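Local coordinates for protein Exo-beta-1,4-mannosidase (Rhizomucor miehei, PDB 4LYP) that probably hydrolyses terminal beta-1,4-linked mannose residues from the non-reducing ends of mannosides, as a family 5 glycoside hydrolase with a TIM barrel, at residues G65-A70 against M407-D412; M112-M117 against E125-G130; G121-G126 against K206-T211. One frame throughout, in Å; residues are numbered along the deposited sequence.

Interaction 1: residues G65-A70 against M407-D412; sequences GMNLGA and MVWLGD
Trp-409 packs its indole against Asn-67 and Leu-68 in a buried, side-chain-only contact among the loops of a TIM barrel. Short helix 65-69 follows barrel strand 53-61, while 407-412 lies in the long loop between strands 386-394 and 423-424. The evidence for a face contact is direct: Asn-67 CB stands 3.3 Å above the indole plane, displaced toward the six-membered rim. Its closest ring atom is Trp-409 CZ2, 3.4 Å from Asn-67 CB. The Asn-67 amide plane is turned 25° from the indole, close enough to parallel for the flat group to spread over CZ2 and CH2. On the opposite face lies Met-407 CB, nearer the CE2-NE1 side, so the indole sits between the helix and its own loop. Leu-68 meets the other end of the indole obliquely, with CD2 3.8 Å from Trp-409 CD1. The Leu-68 side chain is also packed by Arg-80, Met-81 and Glu-84 of helix 78-90, and Arg-80 donates a hydrogen bond to Trp-409 O. Between the two segments themselves the joint is van der Waals in nature, which suggests that it depends mainly on shape and apolar burial, with directional bonding left to surrounding groups such as Arg-80.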
ATOM      1  N   GLY A  65       2.102  -3.371  -9.590  1.00  7.39           N
ATOM      2  CA  GLY A  65       1.946  -4.719 -10.139  1.00  7.18           C
ATOM      3  C   GLY A  65       0.940  -4.762 -11.264  1.00  6.73           C
ATOM      4  O   GLY A  65       1.140  -5.447 -12.283  1.00  7.05           O
ATOM      5  N   MET A  66      -0.258  -4.126 -11.103  1.00  6.70           N
ATOM      6  CA  MET A  66      -1.282  -4.198 -12.133  1.00  6.56           C
ATOM      7  C   MET A  66      -0.738  -3.655 -13.448  1.00  6.72           C
ATOM      8  O   MET A  66      -0.903  -4.258 -14.524  1.00  7.32           O
ATOM      9  CB  MET A  66      -2.501  -3.439 -11.649  1.00  6.60           C
ATOM     10  CG  MET A  66      -3.497  -3.070 -12.771  1.00  7.39           C
ATOM     11  SD  MET A  66      -5.026  -2.325 -12.149  1.00  7.97           S
ATOM     12  CE  MET A  66      -4.384  -0.777 -11.522  1.00  9.13           C
ATOM     13  N   ASN A  67      -0.049  -2.494 -13.416  1.00  6.63           N
ATOM     14  CA  ASN A  67       0.474  -1.911 -14.642  1.00  6.73           C
ATOM     15  C   ASN A  67       1.599  -2.703 -15.255  1.00  7.39           C
ATOM     16  O   ASN A  67       1.697  -2.794 -16.481  1.00  8.14           O
ATOM     17  CB  ASN A  67       0.925  -0.475 -14.439  1.00  7.58           C
ATOM     18  CG  ASN A  67      -0.232   0.512 -14.529  1.00  7.02           C
ATOM     19  OD1 ASN A  67      -0.586   0.912 -15.691  1.00  9.75           O
ATOM     20  ND2 ASN A  67      -0.814   0.852 -13.465  1.00  6.27           N
ATOM     21  N   LEU A  68       2.440  -3.350 -14.452  1.00  7.06           N
ATOM     22  CA  LEU A  68       3.495  -4.216 -15.013  1.00  7.75           C
ATOM     23  C   LEU A  68       2.918  -5.534 -15.550  1.00  7.18           C
ATOM     24  O   LEU A  68       3.473  -6.096 -16.516  1.00  8.81           O
ATOM     25  CB  LEU A  68       4.591  -4.509 -13.986  1.00  8.82           C
ATOM     26  CG  LEU A  68       5.541  -3.349 -13.714  1.00  8.97           C
ATOM     27  CD1 LEU A  68       6.491  -3.756 -12.635  1.00  9.82           C
ATOM     28  CD2 LEU A  68       6.281  -2.905 -14.948  1.00 11.83           C
ATOM     29  N   GLY A  69       1.802  -6.035 -14.995  1.00  7.79           N
ATOM     30  CA  GLY A  69       1.193  -7.250 -15.497  1.00  8.39           C
ATOM     31  C   GLY A  69       0.421  -7.051 -16.790  1.00  7.93           C
ATOM     32  O   GLY A  69       0.062  -8.037 -17.428  1.00  9.84           O
ATOM     33  N   ALA A  70       0.165  -5.800 -17.156  1.00  8.19           N
ATOM     34  CA  ALA A  70      -0.586  -5.534 -18.400  1.00 10.24           C
ATOM     35  C   ALA A  70       0.232  -5.977 -19.635  1.00 10.29           C
ATOM     36  O   ALA A  70       1.433  -6.078 -19.547  1.00 11.48           O
ATOM     37  CB  ALA A  70      -0.850  -4.035 -18.435  1.00 10.70           C
ATOM     38  N   MET A 407       6.177   6.308 -18.132  1.00  7.10           N
ATOM     39  CA  MET A 407       6.358   5.707 -16.786  1.00  7.11           C
ATOM     40  C   MET A 407       7.761   5.147 -16.633  1.00  7.06           C
ATOM     41  O   MET A 407       8.216   4.368 -17.486  1.00  7.56           O
ATOM     42  CB  MET A 407       5.346   4.570 -16.619  1.00  7.09           C
ATOM     43  CG  MET A 407       3.919   5.031 -16.714  1.00  7.92           C
ATOM     44  SD  MET A 407       3.317   5.944 -15.276  1.00  7.75           S
ATOM     45  CE  MET A 407       3.424   7.658 -15.802  1.00  9.45           C
ATOM     46  N   VAL A 408       8.395   5.485 -15.524  1.00  7.14           N
ATOM     47  CA  VAL A 408       9.601   4.774 -15.040  1.00  7.68           C
ATOM     48  C   VAL A 408       9.091   3.944 -13.888  1.00  6.66           C
ATOM     49  O   VAL A 408       8.991   4.397 -12.744  1.00  7.31           O
ATOM     50  CB  VAL A 408      10.732   5.741 -14.608  1.00  8.49           C
ATOM     51  CG1 VAL A 408      11.945   4.929 -14.098  1.00 10.06           C
ATOM     52  CG2 VAL A 408      11.157   6.619 -15.767  1.00  9.86           C
ATOM     53  N   TRP A 409       8.693   2.693 -14.196  1.00  7.06           N
ATOM     54  CA  TRP A 409       8.033   1.862 -13.170  1.00  7.28           C
ATOM     55  C   TRP A 409       9.076   1.417 -12.190  1.00  7.31           C
ATOM     56  O   TRP A 409      10.157   0.921 -12.548  1.00  8.04           O
ATOM     57  CB  TRP A 409       7.361   0.639 -13.796  1.00  8.55           C
ATOM     58  CG  TRP A 409       6.120   1.000 -14.601  1.00  7.51           C
ATOM     59  CD1 TRP A 409       5.896   0.746 -15.920  1.00  8.71           C
ATOM     60  CD2 TRP A 409       4.902   1.611 -14.096  1.00  7.33           C
ATOM     61  NE1 TRP A 409       4.635   1.139 -16.302  1.00  8.18           N
ATOM     62  CE2 TRP A 409       3.999   1.715 -15.190  1.00  7.81           C
ATOM     63  CE3 TRP A 409       4.496   2.109 -12.851  1.00  8.38           C
ATOM     64  CZ2 TRP A 409       2.727   2.284 -15.064  1.00  8.28           C
ATOM     65  CZ3 TRP A 409       3.242   2.656 -12.748  1.00  9.24           C
ATOM     66  CH2 TRP A 409       2.364   2.733 -13.820  1.00  8.11           C
ATOM     67  N   LEU A 410       8.747   1.547 -10.907  1.00  7.26           N
ATOM     68  CA  LEU A 410       9.569   1.071  -9.765  1.00  7.10           C
ATOM     69  C   LEU A 410       8.692   1.339  -8.536  1.00  5.87           C
ATOM     70  O   LEU A 410       7.479   1.519  -8.667  1.00  6.84           O
ATOM     71  CB  LEU A 410      10.991   1.673  -9.739  1.00  7.58           C
ATOM     72  CG  LEU A 410      11.158   3.092 -10.200  1.00  7.41           C
ATOM     73  CD1 LEU A 410      10.401   4.119  -9.337  1.00  8.48           C
ATOM     74  CD2 LEU A 410      12.641   3.397 -10.259  1.00  9.13           C
ATOM     75  N   GLY A 411       9.274   1.349  -7.325  1.00  6.55           N
ATOM     76  CA  GLY A 411       8.440   1.417  -6.122  1.00  7.46           C
ATOM     77  C   GLY A 411       7.939   2.832  -5.768  1.00  6.23           C
ATOM     78  O   GLY A 411       7.138   2.934  -4.826  1.00  6.88           O
ATOM     79  N   ASP A 412       8.430   3.859  -6.446  1.00  6.59           N
ATOM     80  CA  ASP A 412       8.061   5.238  -6.177  1.00  6.55           C
ATOM     81  C   ASP A 412       7.009   5.697  -7.159  1.00  6.48           C
ATOM     82  O   ASP A 412       7.280   5.701  -8.378  1.00  6.50           O
ATOM     83  CB  ASP A 412       9.301   6.135  -6.255  1.00  6.92           C
ATOM     84  CG  ASP A 412      10.376   5.567  -5.339  1.00  7.02           C
ATOM     85  OD1 ASP A 412      10.239   5.666  -4.115  1.00  7.73           O
ATOM     86  OD2 ASP A 412      11.364   4.977  -5.870  1.00  7.60           O
TER

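Interaction 2: residues M112-M117 against E125-G130; sequences MRPSMM and EGVFVG
Val-127 and Phe-128, side by side in the first turns of helix 125-140, carry this contact with the irregular segment 112-117. The helix starts at Glu-125, whose carboxylate is held in a salt bridge with Arg-215; Gly-126 follows. Val-127 then points toward the loop, and its two methyls divide the work. CG2 lies 3.7 Å from Pro-114 CG, a ring brought in after a cis peptide bond, and is equally near Pro-114 O. CG1, anti to the backbone N (chi1 174°), takes the other side and sits 3.8 Å from Met-116 CA and 3.9 Å from Met-116 CB. Next, Phe-128 offers a ring face to the tip of Met-116. Met-116 CE is 3.5 Å from the ring centroid and only 11° off the normal, a CH-pi contact over the centre of the ring. Met-116 SD lies behind its methyl, above the same face, 5.1 Å from the centroid, so the Met-aromatic contact is made methyl first. A fully extended Met-116 chain, with chi3 at -162°, gives it this reach. The turn is closed beyond by Gly-130 N, which donates to Gly-126 O at 3.2 Å. Around the contact, Met-66 of helix 65-69 touches both Met-116 and Val-127, while from helix 197-213 His-208 touches Met-116 and Thr-211 touches Phe-128. Met-117 reaches Tyr-162 and Trp-165 of helix 158-167; the loop that leaves strand 95-99 is thus packed among four helices.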
ATOM      1  N   MET A 112      -0.265   7.312 -12.496  1.00  7.01           N
ATOM      2  CA  MET A 112      -0.110   6.095 -13.262  1.00  6.97           C
ATOM      3  C   MET A 112      -0.789   6.210 -14.596  1.00  6.69           C
ATOM      4  O   MET A 112      -1.939   6.646 -14.695  1.00  7.42           O
ATOM      5  CB  MET A 112      -0.805   4.980 -12.489  1.00  8.13           C
ATOM      6  CG  MET A 112      -0.100   4.672 -11.130  1.00  8.41           C
ATOM      7  SD  MET A 112      -1.189   3.962  -9.838  1.00  9.59           S
ATOM      8  CE  MET A 112      -1.582   2.332 -10.467  1.00 12.85           C
ATOM      9  N   ARG A 113      -0.104   5.779 -15.643  1.00  6.69           N
ATOM     10  CA  ARG A 113      -0.629   5.831 -16.993  1.00  6.93           C
ATOM     11  C   ARG A 113      -0.215   4.538 -17.720  1.00  7.03           C
ATOM     12  O   ARG A 113       0.945   4.122 -17.611  1.00  7.46           O
ATOM     13  CB  ARG A 113      -0.051   7.056 -17.770  1.00  7.14           C
ATOM     14  CG  ARG A 113      -0.748   7.311 -19.104  1.00  7.95           C
ATOM     15  CD  ARG A 113      -0.089   8.392 -19.922  1.00  8.54           C
ATOM     16  NE  ARG A 113      -0.162   9.692 -19.291  1.00  8.19           N
ATOM     17  CZ  ARG A 113       0.800  10.542 -18.950  1.00  8.11           C
ATOM     18  NH1 ARG A 113       2.060  10.197 -19.127  1.00  8.26           N
ATOM     19  NH2 ARG A 113       0.478  11.771 -18.461  1.00  9.60           N
ATOM     20  N   PRO A 114      -1.088   3.933 -18.519  1.00  6.91           N
ATOM     21  CA  PRO A 114      -2.496   4.313 -18.653  1.00  7.58           C
ATOM     22  C   PRO A 114      -3.293   3.923 -17.374  1.00  7.68           C
ATOM     23  O   PRO A 114      -2.925   2.940 -16.680  1.00  8.03           O
ATOM     24  CB  PRO A 114      -2.966   3.494 -19.895  1.00  8.83           C
ATOM     25  CG  PRO A 114      -2.067   2.258 -19.868  1.00  9.32           C
ATOM     26  CD  PRO A 114      -0.758   2.699 -19.273  1.00  7.85           C
ATOM     27  N   SER A 115      -4.349   4.675 -17.109  1.00  8.13           N
ATOM     28  CA  SER A 115      -5.211   4.415 -15.982  1.00  7.04           C
ATOM     29  C   SER A 115      -6.083   3.147 -16.212  1.00  7.50           C
ATOM     30  O   SER A 115      -6.438   2.789 -17.344  1.00  7.79           O
ATOM     31  CB  SER A 115      -6.102   5.612 -15.729  1.00  7.63           C
ATOM     32  OG  SER A 115      -6.930   5.942 -16.849  1.00  8.34           O
ATOM     33  N   MET A 116      -6.446   2.541 -15.089  1.00  7.90           N
ATOM     34  CA  MET A 116      -7.399   1.424 -15.136  1.00  8.43           C
ATOM     35  C   MET A 116      -8.820   1.872 -15.568  1.00  7.70           C
ATOM     36  O   MET A 116      -9.521   1.170 -16.263  1.00  7.91           O
ATOM     37  CB  MET A 116      -7.422   0.803 -13.735  1.00  8.88           C
ATOM     38  CG  MET A 116      -8.228  -0.441 -13.554  1.00  9.08           C
ATOM     39  SD  MET A 116      -8.393  -0.792 -11.811  1.00  8.22           S
ATOM     40  CE  MET A 116      -8.887  -2.524 -11.895  1.00 10.07           C
ATOM     41  N   MET A 117      -9.188   3.058 -15.043  1.00  7.68           N
ATOM     42  CA  MET A 117     -10.563   3.572 -15.226  1.00  7.90           C
ATOM     43  C   MET A 117     -10.436   5.020 -15.749  1.00  7.42           C
ATOM     44  O   MET A 117     -10.478   6.003 -15.002  1.00  7.76           O
ATOM     45  CB  MET A 117     -11.340   3.504 -13.951  1.00  7.78           C
ATOM     46  CG  MET A 117     -12.808   3.812 -14.158  1.00  9.64           C
ATOM     47  SD  MET A 117     -13.891   3.605 -12.731  1.00  9.38           S
ATOM     48  CE  MET A 117     -13.473   5.018 -11.724  1.00 12.16           C
ATOM     49  N   GLU A 125      -9.269  -2.377 -20.441  1.00  9.18           N
ATOM     50  CA  GLU A 125      -9.234  -3.812 -20.224  1.00  9.36           C
ATOM     51  C   GLU A 125      -7.816  -4.304 -20.200  1.00  9.08           C
ATOM     52  O   GLU A 125      -7.502  -5.255 -19.493  1.00 11.02           O
ATOM     53  CB  GLU A 125     -10.068  -4.519 -21.277  1.00 10.34           C
ATOM     54  CG  GLU A 125     -10.026  -6.022 -21.172  1.00 10.69           C
ATOM     55  CD  GLU A 125     -10.621  -6.631 -19.852  1.00 10.66           C
ATOM     56  OE1 GLU A 125     -10.480  -7.879 -19.702  1.00 11.63           O
ATOM     57  OE2 GLU A 125     -11.203  -5.929 -19.025  1.00 11.62           O
ATOM     58  N   GLY A 126      -6.897  -3.725 -20.995  1.00  8.61           N
ATOM     59  CA  GLY A 126      -5.494  -4.149 -20.955  1.00 10.63           C
ATOM     60  C   GLY A 126      -4.968  -3.983 -19.514  1.00  9.77           C
ATOM     61  O   GLY A 126      -4.195  -4.852 -18.981  1.00 13.26           O
ATOM     62  N   VAL A 127      -5.270  -2.893 -18.873  1.00  8.42           N
ATOM     63  CA  VAL A 127      -4.744  -2.652 -17.538  1.00  9.21           C
ATOM     64  C   VAL A 127      -5.472  -3.611 -16.531  1.00  8.01           C
ATOM     65  O   VAL A 127      -4.826  -4.191 -15.680  1.00  8.15           O
ATOM     66  CB  VAL A 127      -4.930  -1.159 -17.117  1.00  7.85           C
ATOM     67  CG1 VAL A 127      -4.508  -0.946 -15.670  1.00  8.96           C
ATOM     68  CG2 VAL A 127      -4.139  -0.274 -18.062  1.00  9.62           C
ATOM     69  N   PHE A 128      -6.764  -3.804 -16.668  1.00  7.48           N
ATOM     70  CA  PHE A 128      -7.464  -4.733 -15.813  1.00  7.91           C
ATOM     71  C   PHE A 128      -6.908  -6.129 -15.891  1.00  8.34           C
ATOM     72  O   PHE A 128      -6.761  -6.829 -14.879  1.00  8.70           O
ATOM     73  CB  PHE A 128      -8.968  -4.671 -16.126  1.00  8.70           C
ATOM     74  CG  PHE A 128      -9.887  -4.756 -14.927  1.00  7.87           C
ATOM     75  CD1 PHE A 128      -9.615  -5.545 -13.794  1.00  8.59           C
ATOM     76  CD2 PHE A 128     -11.075  -3.940 -14.931  1.00  9.99           C
ATOM     77  CE1 PHE A 128     -10.505  -5.544 -12.710  1.00  9.04           C
ATOM     78  CE2 PHE A 128     -11.995  -4.034 -13.888  1.00 10.15           C
ATOM     79  CZ  PHE A 128     -11.703  -4.770 -12.762  1.00  9.14           C
ATOM     80  N   VAL A 129      -6.582  -6.562 -17.119  1.00  8.26           N
ATOM     81  CA  VAL A 129      -5.977  -7.897 -17.268  1.00  8.30           C
ATOM     82  C   VAL A 129      -4.641  -7.957 -16.521  1.00  7.99           C
ATOM     83  O   VAL A 129      -4.257  -9.032 -16.043  1.00  8.15           O
ATOM     84  CB  VAL A 129      -5.905  -8.230 -18.786  1.00  8.78           C
ATOM     85  CG1 VAL A 129      -4.944  -9.414 -19.025  1.00 13.72           C
ATOM     86  CG2 VAL A 129      -7.258  -8.527 -19.361  1.00 11.53           C
ATOM     87  N   GLY A 130      -3.913  -6.835 -16.425  1.00  8.02           N
ATOM     88  CA  GLY A 130      -2.690  -6.858 -15.634  1.00  8.39           C
ATOM     89  C   GLY A 130      -2.962  -7.226 -14.188  1.00  7.26           C
ATOM     90  O   GLY A 130      -2.161  -7.907 -13.548  1.00  8.60           O
TER

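Interaction 3: residues G121-G126 against K206-T211; sequences GKYNEG and KDHIYT
The rings of Tyr-123 and His-208 meet rim to rim, neither lying over the face of the other. Their planes are 21° apart and their centroids 5.7 Å, with His-208 ND1 at the edge of the tyrosine, near its plane. Beyond these two segments, Phe-128 meets the Tyr-123 ring with the planes at about 45°. The motif on one side is the N-cap of helix 125-140: Asn-124 precedes the helix and its OD1 accepts from Val-127 N; Tyr-123 comes just before this cap. The other side is helix 197-213, so the contact ties together two helices of the TIM-barrel shell. The tie is one hydrogen bond between Tyr-123 OH and His-208 ND1, 2.7 Å long. As His-208 NE2 is itself bonded to Ala-100 O, both imidazole nitrogens are engaged, which should hold the rotation of the ring. Thr-211, one turn later, approaches the phenol obliquely, its CG2 3.7 Å from Tyr-123 CZ. With chi1 at -64°, its hydroxyl turns back along the helix instead. Asp-207 O thereby takes two donors from opposite faces of its carbonyl plane: Thr-211 N at 3.1 Å and Thr-211 OG1 at 2.9 Å, the latter tilted 28° from that plane.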
ATOM      1  N   GLY A 121     -16.686   4.252 -14.729  1.00 10.50           N
ATOM      2  CA  GLY A 121     -17.347   3.079 -15.267  1.00 12.61           C
ATOM      3  C   GLY A 121     -16.825   2.600 -16.596  1.00 10.84           C
ATOM      4  O   GLY A 121     -17.315   1.589 -17.115  1.00 12.61           O
ATOM      5  N   LYS A 122     -15.784   3.252 -17.116  1.00  9.99           N
ATOM      6  CA  LYS A 122     -15.181   2.828 -18.424  1.00 10.80           C
ATOM      7  C   LYS A 122     -13.754   2.386 -18.114  1.00 10.22           C
ATOM      8  O   LYS A 122     -12.979   3.155 -17.546  1.00 12.47           O
ATOM      9  CB  LYS A 122     -15.198   4.007 -19.387  1.00 11.89           C
ATOM     10  CG  LYS A 122     -16.625   4.346 -19.793  1.00 21.45           C
ATOM     11  CD  LYS A 122     -17.217   3.279 -20.766  1.00 43.77           C
ATOM     12  CE  LYS A 122     -18.483   3.726 -21.491  1.00 57.39           C
ATOM     13  NZ  LYS A 122     -18.256   4.034 -22.942  1.00 69.61           N
ATOM     14  N   TYR A 123     -13.450   1.169 -18.449  1.00  9.32           N
ATOM     15  CA  TYR A 123     -12.214   0.551 -18.030  1.00  9.57           C
ATOM     16  C   TYR A 123     -11.275   0.312 -19.220  1.00  8.84           C
ATOM     17  O   TYR A 123     -11.707   0.038 -20.358  1.00 10.25           O
ATOM     18  CB  TYR A 123     -12.455  -0.783 -17.308  1.00  8.90           C
ATOM     19  CG  TYR A 123     -13.012  -0.539 -15.934  1.00  8.35           C
ATOM     20  CD1 TYR A 123     -12.156  -0.410 -14.830  1.00  8.63           C
ATOM     21  CD2 TYR A 123     -14.407  -0.383 -15.706  1.00  9.30           C
ATOM     22  CE1 TYR A 123     -12.668  -0.123 -13.601  1.00  8.13           C
ATOM     23  CE2 TYR A 123     -14.928  -0.090 -14.467  1.00  8.74           C
ATOM     24  CZ  TYR A 123     -14.047   0.037 -13.392  1.00  8.12           C
ATOM     25  OH  TYR A 123     -14.521   0.298 -12.156  1.00  8.63           O
ATOM     26  N   ASN A 124      -9.975   0.389 -18.942  1.00  8.61           N
ATOM     27  CA  ASN A 124      -8.943  -0.040 -19.886  1.00  9.26           C
ATOM     28  C   ASN A 124      -8.715  -1.518 -19.604  1.00  8.88           C
ATOM     29  O   ASN A 124      -8.098  -1.892 -18.603  1.00  8.80           O
ATOM     30  CB  ASN A 124      -7.660   0.782 -19.641  1.00 10.31           C
ATOM     31  CG  ASN A 124      -6.614   0.501 -20.638  1.00 10.49           C
ATOM     32  OD1 ASN A 124      -6.425  -0.685 -21.032  1.00 12.82           O
ATOM     33  ND2 ASN A 124      -5.848   1.525 -21.056  1.00  9.37           N
ATOM     34  N   GLU A 125      -9.269  -2.377 -20.441  1.00  9.18           N
ATOM     35  CA  GLU A 125      -9.234  -3.812 -20.224  1.00  9.36           C
ATOM     36  C   GLU A 125      -7.816  -4.304 -20.200  1.00  9.08           C
ATOM     37  O   GLU A 125      -7.502  -5.255 -19.493  1.00 11.02           O
ATOM     38  CB  GLU A 125     -10.068  -4.519 -21.277  1.00 10.34           C
ATOM     39  CG  GLU A 125     -10.026  -6.022 -21.172  1.00 10.69           C
ATOM     40  CD  GLU A 125     -10.621  -6.631 -19.852  1.00 10.66           C
ATOM     41  OE1 GLU A 125     -10.480  -7.879 -19.702  1.00 11.63           O
ATOM     42  OE2 GLU A 125     -11.203  -5.929 -19.025  1.00 11.62           O
ATOM     43  N   GLY A 126      -6.897  -3.725 -20.995  1.00  8.61           N
ATOM     44  CA  GLY A 126      -5.494  -4.149 -20.955  1.00 10.63           C
ATOM     45  C   GLY A 126      -4.968  -3.983 -19.514  1.00  9.77           C
ATOM     46  O   GLY A 126      -4.195  -4.852 -18.981  1.00 13.26           O
ATOM     47  N   LYS A 206     -18.287   3.447  -5.296  1.00  8.53           N
ATOM     48  CA  LYS A 206     -18.959   2.168  -5.103  1.00  8.81           C
ATOM     49  C   LYS A 206     -19.076   1.400  -6.422  1.00  8.84           C
ATOM     50  O   LYS A 206     -18.983   0.159  -6.393  1.00  9.28           O
ATOM     51  CB  LYS A 206     -20.315   2.385  -4.424  1.00 10.73           C
ATOM     52  CG  LYS A 206     -20.185   2.788  -2.951  1.00 11.04           C
ATOM     53  CD  LYS A 206     -21.582   3.132  -2.385  1.00 12.09           C
ATOM     54  CE  LYS A 206     -21.507   3.514  -0.941  1.00 15.10           C
ATOM     55  NZ  LYS A 206     -22.879   3.875  -0.481  1.00 17.22           N
ATOM     56  N   ASP A 207     -19.348   2.089  -7.509  1.00  8.94           N
ATOM     57  CA  ASP A 207     -19.399   1.411  -8.773  1.00  9.01           C
ATOM     58  C   ASP A 207     -18.066   0.742  -9.093  1.00  8.50           C
ATOM     59  O   ASP A 207     -18.023  -0.393  -9.621  1.00  9.03           O
ATOM     60  CB  ASP A 207     -19.740   2.384  -9.929  1.00  9.79           C
ATOM     61  CG  ASP A 207     -21.145   2.922  -9.869  1.00 11.99           C
ATOM     62  OD1 ASP A 207     -22.019   2.347  -9.194  1.00 13.51           O
ATOM     63  OD2 ASP A 207     -21.415   3.931 -10.571  1.00 13.19           O
ATOM     64  N   HIS A 208     -16.948   1.428  -8.817  1.00  8.21           N
ATOM     65  CA  HIS A 208     -15.644   0.794  -9.019  1.00  8.01           C
ATOM     66  C   HIS A 208     -15.430  -0.395  -8.101  1.00  7.40           C
ATOM     67  O   HIS A 208     -14.938  -1.449  -8.526  1.00  8.22           O
ATOM     68  CB  HIS A 208     -14.523   1.836  -8.852  1.00  8.27           C
ATOM     69  CG  HIS A 208     -13.182   1.231  -8.984  1.00  7.83           C
ATOM     70  ND1 HIS A 208     -12.768   0.670 -10.170  1.00  8.36           N
ATOM     71  CD2 HIS A 208     -12.178   0.975  -8.024  1.00  7.65           C
ATOM     72  CE1 HIS A 208     -11.548   0.149  -9.963  1.00  8.46           C
ATOM     73  NE2 HIS A 208     -11.175   0.341  -8.665  1.00  7.45           N
ATOM     74  N   ILE A 209     -15.793  -0.238  -6.785  1.00  7.85           N
ATOM     75  CA  ILE A 209     -15.631  -1.328  -5.865  1.00  7.79           C
ATOM     76  C   ILE A 209     -16.397  -2.544  -6.308  1.00  7.81           C
ATOM     77  O   ILE A 209     -15.854  -3.682  -6.326  1.00  8.19           O
ATOM     78  CB  ILE A 209     -16.062  -0.908  -4.429  1.00  8.22           C
ATOM     79  CG1 ILE A 209     -15.167   0.220  -3.920  1.00  9.14           C
ATOM     80  CG2 ILE A 209     -16.093  -2.087  -3.511  1.00  8.70           C
ATOM     81  CD1 ILE A 209     -15.674   0.838  -2.620  1.00 10.06           C
ATOM     82  N   TYR A 210     -17.648  -2.366  -6.767  1.00  8.02           N
ATOM     83  CA  TYR A 210     -18.439  -3.486  -7.244  1.00  9.31           C
ATOM     84  C   TYR A 210     -17.743  -4.144  -8.418  1.00  8.45           C
ATOM     85  O   TYR A 210     -17.703  -5.390  -8.505  1.00  9.06           O
ATOM     86  CB  TYR A 210     -19.838  -2.950  -7.677  1.00  9.96           C
ATOM     87  CG  TYR A 210     -20.704  -4.055  -8.255  1.00 11.19           C
ATOM     88  CD1 TYR A 210     -20.615  -4.414  -9.609  1.00 14.30           C
ATOM     89  CD2 TYR A 210     -21.556  -4.799  -7.444  1.00 12.71           C
ATOM     90  CE1 TYR A 210     -21.384  -5.475 -10.112  1.00 16.18           C
ATOM     91  CE2 TYR A 210     -22.308  -5.844  -7.935  1.00 16.29           C
ATOM     92  CZ  TYR A 210     -22.169  -6.194  -9.240  1.00 17.00           C
ATOM     93  OH  TYR A 210     -22.966  -7.232  -9.684  1.00 26.16           O
ATOM     94  N   THR A 211     -17.204  -3.325  -9.336  1.00  8.96           N
ATOM     95  CA  THR A 211     -16.628  -3.876 -10.559  1.00  8.67           C
ATOM     96  C   THR A 211     -15.387  -4.716 -10.189  1.00  8.13           C
ATOM     97  O   THR A 211     -15.211  -5.809 -10.736  1.00  9.36           O
ATOM     98  CB  THR A 211     -16.230  -2.746 -11.485  1.00  8.91           C
ATOM     99  OG1 THR A 211     -17.394  -2.032 -11.886  1.00 11.03           O
ATOM    100  CG2 THR A 211     -15.560  -3.301 -12.742  1.00 10.53           C
TER

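Overall arrangement
The three contacts form a chain across one region of the barrel: the centres of interactions 1 and 2 are 11 Å apart, those of 2 and 3 are 10 Å, and those of 1 and 3 are 19 Å. Interactions 2 and 3 share Glu-125 and Gly-126 at the start of helix 125-140, and Met-116 O probably accepts a hydrogen bond from Asn-124 N. Interaction 1 brackets both in sequence, pairing a segment after the strand 53-61 with one after strand 386-394; its Met-66 packs on Val-127. Helices 65-69, 125-140 and 197-213 are packed together, partly through loop 112-117, so that segments far apart in sequence, up to 337 residues, meet in one region of the barrel.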